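Local coordinates for protein HMG-CoA Lyase (Bacillus subtilis subsp. subtilis, PDB 1YDO) that belongs to the HMGL-like family of TIM-barrel proteins, with a closed ring of parallel strands wrapped in helices, at residues Thr32-Leu37 against Ile45-Phe50; Arg139-Thr144 against Val229-Ala234. All blocks are in the same frame, centred on the assembly; numbering follows the deposited sequence.

Contact 1: Thr32-Leu37 against Ile45-Phe50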
# COMPACT_ATOMS: atom_id res chain seq x y z
N THR A 32 -9.25 -2.95 -27.78
CA THR A 32 -10.48 -3.14 -27.04
C THR A 32 -10.36 -2.67 -25.60
O THR A 32 -11.31 -2.10 -25.04
CB THR A 32 -10.87 -4.61 -27.03
OG1 THR A 32 -10.73 -5.16 -28.35
CG2 THR A 32 -12.29 -4.74 -26.57
N TRP A 33 -9.19 -2.89 -24.99
CA TRP A 33 -8.95 -2.50 -23.59
C TRP A 33 -8.73 -1.01 -23.42
O TRP A 33 -9.18 -0.42 -22.44
CB TRP A 33 -7.75 -3.24 -23.03
CG TRP A 33 -7.49 -2.95 -21.60
CD1 TRP A 33 -8.36 -3.04 -20.57
CD2 TRP A 33 -6.23 -2.57 -21.03
NE1 TRP A 33 -7.74 -2.75 -19.38
CE2 TRP A 33 -6.43 -2.45 -19.64
CE3 TRP A 33 -4.96 -2.32 -21.56
CZ2 TRP A 33 -5.40 -2.10 -18.77
CZ3 TRP A 33 -3.93 -1.98 -20.69
CH2 TRP A 33 -4.16 -1.87 -19.32
N ILE A 34 -8.01 -0.42 -24.38
CA ILE A 34 -7.71 1.00 -24.35
C ILE A 34 -8.99 1.78 -24.60
O ILE A 34 -9.14 2.92 -24.15
CB ILE A 34 -6.66 1.37 -25.42
CG1 ILE A 34 -5.34 0.66 -25.10
CG2 ILE A 34 -6.44 2.88 -25.45
CD1 ILE A 34 -4.19 1.02 -26.03
N ASN A 35 -9.93 1.15 -25.32
CA ASN A 35 -11.20 1.78 -25.60
C ASN A 35 -11.95 1.95 -24.29
O ASN A 35 -12.47 3.02 -23.99
CB ASN A 35 -12.01 0.93 -26.57
CG ASN A 35 -11.55 1.11 -28.00
OD1 ASN A 35 -11.96 0.36 -28.88
ND2 ASN A 35 -10.69 2.12 -28.24
N GLN A 36 -12.00 0.88 -23.51
CA GLN A 36 -12.65 0.92 -22.22
C GLN A 36 -12.04 2.08 -21.43
O GLN A 36 -12.74 2.97 -20.94
CB GLN A 36 -12.42 -0.39 -21.48
CG GLN A 36 -12.81 -1.62 -22.29
CD GLN A 36 -12.54 -2.92 -21.54
OE1 GLN A 36 -12.74 -3.00 -20.33
NE2 GLN A 36 -12.09 -3.94 -22.27
N LEU A 37 -10.72 2.06 -21.31
CA LEU A 37 -10.03 3.11 -20.59
C LEU A 37 -10.44 4.51 -21.04
O LEU A 37 -10.79 5.34 -20.20
CB LEU A 37 -8.53 2.92 -20.75
CG LEU A 37 -7.81 2.14 -19.66
CD1 LEU A 37 -8.66 1.00 -19.12
CD2 LEU A 37 -6.53 1.63 -20.24
N ILE A 45 -3.74 8.99 -21.41
CA ILE A 45 -3.40 7.58 -21.56
C ILE A 45 -2.24 7.34 -22.50
O ILE A 45 -2.33 7.66 -23.68
CB ILE A 45 -4.58 6.82 -22.15
CG1 ILE A 45 -5.84 7.05 -21.34
CG2 ILE A 45 -4.23 5.36 -22.22
CD1 ILE A 45 -7.02 6.26 -21.87
N GLU A 46 -1.14 6.76 -22.01
CA GLU A 46 -0.05 6.45 -22.92
C GLU A 46 -0.42 5.17 -23.66
O GLU A 46 -0.15 4.08 -23.18
CB GLU A 46 1.24 6.20 -22.17
CG GLU A 46 1.81 7.42 -21.54
CD GLU A 46 3.27 7.23 -21.18
OE1 GLU A 46 3.85 8.13 -20.51
OE2 GLU A 46 3.86 6.19 -21.55
N ILE A 47 -1.04 5.30 -24.83
CA ILE A 47 -1.46 4.14 -25.59
C ILE A 47 -0.35 3.15 -25.94
O ILE A 47 -0.59 1.95 -26.00
CB ILE A 47 -2.15 4.55 -26.88
CG1 ILE A 47 -1.19 5.38 -27.73
CG2 ILE A 47 -3.40 5.36 -26.56
CD1 ILE A 47 -1.73 5.72 -29.09
N THR A 48 0.86 3.65 -26.18
CA THR A 48 1.96 2.75 -26.55
C THR A 48 3.31 3.44 -26.57
O THR A 48 3.43 4.63 -26.25
CB THR A 48 1.74 2.17 -27.94
OG1 THR A 48 2.83 1.30 -28.27
CG2 THR A 48 1.68 3.30 -28.96
N SER A 49 4.33 2.69 -26.97
CA SER A 49 5.70 3.19 -27.07
C SER A 49 6.24 3.00 -28.47
O SER A 49 6.03 1.95 -29.09
CB SER A 49 6.62 2.46 -26.08
OG SER A 49 7.99 2.63 -26.42
N PHE A 50 6.92 4.01 -28.99
CA PHE A 50 7.49 3.93 -30.32
C PHE A 50 8.97 3.63 -30.32
O PHE A 50 9.72 4.10 -31.17
CB PHE A 50 7.22 5.22 -31.10
CG PHE A 50 5.80 5.35 -31.55
CD1 PHE A 50 4.88 6.03 -30.77
CD2 PHE A 50 5.37 4.73 -32.70
CE1 PHE A 50 3.53 6.09 -31.16
CE2 PHE A 50 4.03 4.78 -33.09
CZ PHE A 50 3.11 5.46 -32.32

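Contact 2: Arg139-Thr144 against Val229-Ala234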
# COMPACT_ATOMS: atom_id res chain seq x y z
N ARG A 139 6.37 15.80 -22.70
CA ARG A 139 6.49 15.42 -21.30
C ARG A 139 7.75 14.60 -21.14
O ARG A 139 8.05 13.76 -21.99
CB ARG A 139 5.29 14.59 -20.90
CG ARG A 139 5.24 14.23 -19.45
CD ARG A 139 4.34 13.05 -19.26
NE ARG A 139 3.98 12.88 -17.86
CZ ARG A 139 3.44 11.79 -17.36
NH1 ARG A 139 3.22 10.74 -18.15
NH2 ARG A 139 3.11 11.75 -16.08
N ALA A 140 8.49 14.83 -20.06
CA ALA A 140 9.73 14.11 -19.80
C ALA A 140 9.57 13.10 -18.66
O ALA A 140 8.88 13.35 -17.67
CB ALA A 140 10.86 15.09 -19.48
N TYR A 141 10.24 11.96 -18.82
CA TYR A 141 10.20 10.88 -17.86
C TYR A 141 11.58 10.69 -17.27
O TYR A 141 12.39 9.95 -17.83
CB TYR A 141 9.79 9.60 -18.56
CG TYR A 141 8.43 9.09 -18.18
CD1 TYR A 141 8.15 8.74 -16.87
CD2 TYR A 141 7.42 8.95 -19.14
CE1 TYR A 141 6.91 8.26 -16.52
CE2 TYR A 141 6.17 8.47 -18.80
CZ TYR A 141 5.93 8.13 -17.48
OH TYR A 141 4.70 7.65 -17.11
N LEU A 142 11.87 11.34 -16.16
CA LEU A 142 13.18 11.18 -15.54
C LEU A 142 13.10 9.97 -14.61
O LEU A 142 12.32 9.97 -13.66
CB LEU A 142 13.53 12.44 -14.76
CG LEU A 142 15.01 12.81 -14.72
CD1 LEU A 142 15.19 13.98 -13.77
CD2 LEU A 142 15.84 11.63 -14.27
N SER A 143 13.90 8.95 -14.86
CA SER A 143 13.82 7.78 -14.01
C SER A 143 14.97 7.69 -13.04
O SER A 143 15.91 8.48 -13.10
CB SER A 143 13.77 6.50 -14.84
OG SER A 143 14.93 6.35 -15.61
N THR A 144 14.87 6.72 -12.13
CA THR A 144 15.85 6.44 -11.10
C THR A 144 16.18 7.68 -10.25
O THR A 144 17.33 7.86 -9.83
CB THR A 144 17.13 5.83 -11.73
OG1 THR A 144 17.95 5.26 -10.70
CG2 THR A 144 17.93 6.87 -12.47
N VAL A 229 -0.18 15.58 -9.82
CA VAL A 229 -0.15 14.71 -10.98
C VAL A 229 0.48 13.37 -10.62
O VAL A 229 1.63 13.30 -10.17
CB VAL A 229 0.68 15.36 -12.11
CG1 VAL A 229 0.59 14.53 -13.38
CG2 VAL A 229 0.21 16.77 -12.34
N PHE A 230 -0.27 12.30 -10.82
CA PHE A 230 0.27 11.00 -10.49
C PHE A 230 0.02 9.99 -11.57
O PHE A 230 -1.06 9.92 -12.15
CB PHE A 230 -0.32 10.53 -9.17
CG PHE A 230 0.11 11.36 -8.00
CD1 PHE A 230 1.32 11.10 -7.36
CD2 PHE A 230 -0.68 12.40 -7.55
CE1 PHE A 230 1.75 11.88 -6.28
CE2 PHE A 230 -0.27 13.19 -6.47
CZ PHE A 230 0.94 12.93 -5.83
N ASP A 231 1.05 9.20 -11.87
CA ASP A 231 0.97 8.18 -12.90
C ASP A 231 0.53 6.89 -12.27
O ASP A 231 0.93 6.57 -11.15
CB ASP A 231 2.33 8.00 -13.55
CG ASP A 231 2.71 9.17 -14.42
OD1 ASP A 231 3.87 9.20 -14.89
OD2 ASP A 231 1.84 10.04 -14.65
N GLY A 232 -0.28 6.13 -13.01
CA GLY A 232 -0.76 4.86 -12.50
C GLY A 232 -0.92 3.81 -13.59
O GLY A 232 -0.87 4.13 -14.77
N SER A 233 -1.10 2.56 -13.20
CA SER A 233 -1.28 1.48 -14.15
C SER A 233 -2.53 0.66 -13.79
O SER A 233 -2.61 0.09 -12.71
CB SER A 233 -0.05 0.58 -14.14
OG SER A 233 -0.25 -0.52 -15.01
N ALA A 234 -3.51 0.62 -14.69
CA ALA A 234 -4.72 -0.13 -14.39
C ALA A 234 -4.40 -1.56 -13.92
O ALA A 234 -3.66 -2.29 -14.59
CB ALA A 234 -5.63 -0.16 -15.62

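Contact 1: Thr32-Leu37 against Ile45-Phe50
Ile34 and Leu37, one helical turn apart, rest on Ile47 and Ile45 of the strand. The contact is apolar and all four residues are buried. The CD1 tip of Ile34 lies 3.7 Å from Ile47 O, while its CG2 branch meets Ile47 CG2 at 4.1 Å. Two features explain this double touch: Ile34 CG1 stands beside its own backbone N (chi1 -63°) and the chain then runs on extended, sending CD1 forward to the strand backbone and leaving CG2 for the side chain. The two isoleucines cross at about a right angle. Leu37 makes the second touch near its root, its CB 3.8 Å from Ile45 CD1, which also approaches Leu37 C at 3.9 Å. Beside this contact, within the helix, Leu37 CD2 sits over the centre of one face of the Trp33 ring, 4.0 Å above its plane, and Trp33 NE1 is hydrogen-bonded to Ala276 O. Helix 27-38 is the crossover of the beta-alpha-beta unit joining strands 8-11 and 44-49. On the outside of the barrel it packs beside helix 270-284, which touches Trp33 and Leu37, and helix 62-68, whose Val65 and Ala66 meet Ile34 and Ile47.

Contact 2: Arg139-Thr144 against Val229-Ala234
Asp231 reaches across the barrel interior to Arg139 and Tyr141, and side chains make the whole contact: even the CA atoms of Tyr141 and Asp231 are 10.8 Å apart. The strands carrying them are not neighbours in the sheet, since 174-177 and 204-207 lie between them.

Followed outward, Asp231 leaves its strand with CB directed at strand 137-143. Its carboxylate carbon CG is turned beside the backbone N (chi1 -71°), which carries the group into the interior and holds the two oxygens toward Arg139 and Tyr141. At the tip, OD2 receives Arg139 NH2 at 2.6 Å through its syn lone pair, in a salt bridge whose N-H...O angle is 157°. This oxygen lies at the edge of the guanidinium, almost in its plane, although the two flat groups are turned 74° apart. The same Arg139 NH2 also lies 2.9 Å from Asp231 OD1. OD1 in addition takes a weak hydrogen bond from Tyr141 OH at 2.8 Å and is hydrogen-bonded to Ser175 OG. Arg139 gets there by a chain extended from CG to NE, approaching from the direction opposite to Asp231.

Around the trio, Lys10 touches both Asp231 and Arg139. His207 touches Asp231, and its ring meets that of Tyr141.

The chemistry is that of a buried polar network rather than of hydrophobic packing. With NH2 on OD2 and two hydroxyls on OD1, rotation of the carboxylate about its CB-CG bond is probably restricted. The salt bridge probably offsets part of the charge buried inside the barrel, and it links the inward-facing sides of two strands that share no backbone hydrogen bonds.

How the contacts relate
The contacts sit on different layers of the same barrel. Contact 1 packs a helix on the outer side of strand 44-49, its centre about 13 Å from the centre of the chain, whereas contact 2 spans the interior, its centre about 3 Å from that of the chain; the two contact centres are 15 Å apart. Strand 44-49 serves both: Ile45 and Ile47 meet the helix, while Glu46 turns inward, its OE1 3.6 Å from Arg139 NH1 in a long, weak ion pair. Glu46 OE2 forms a salt bridge with Arg15. A second junction is apolar, with Trp33 CZ2 3.7 Å from Ala234 CB, so helix 27-38 also reaches the residues that follow strand 229-232.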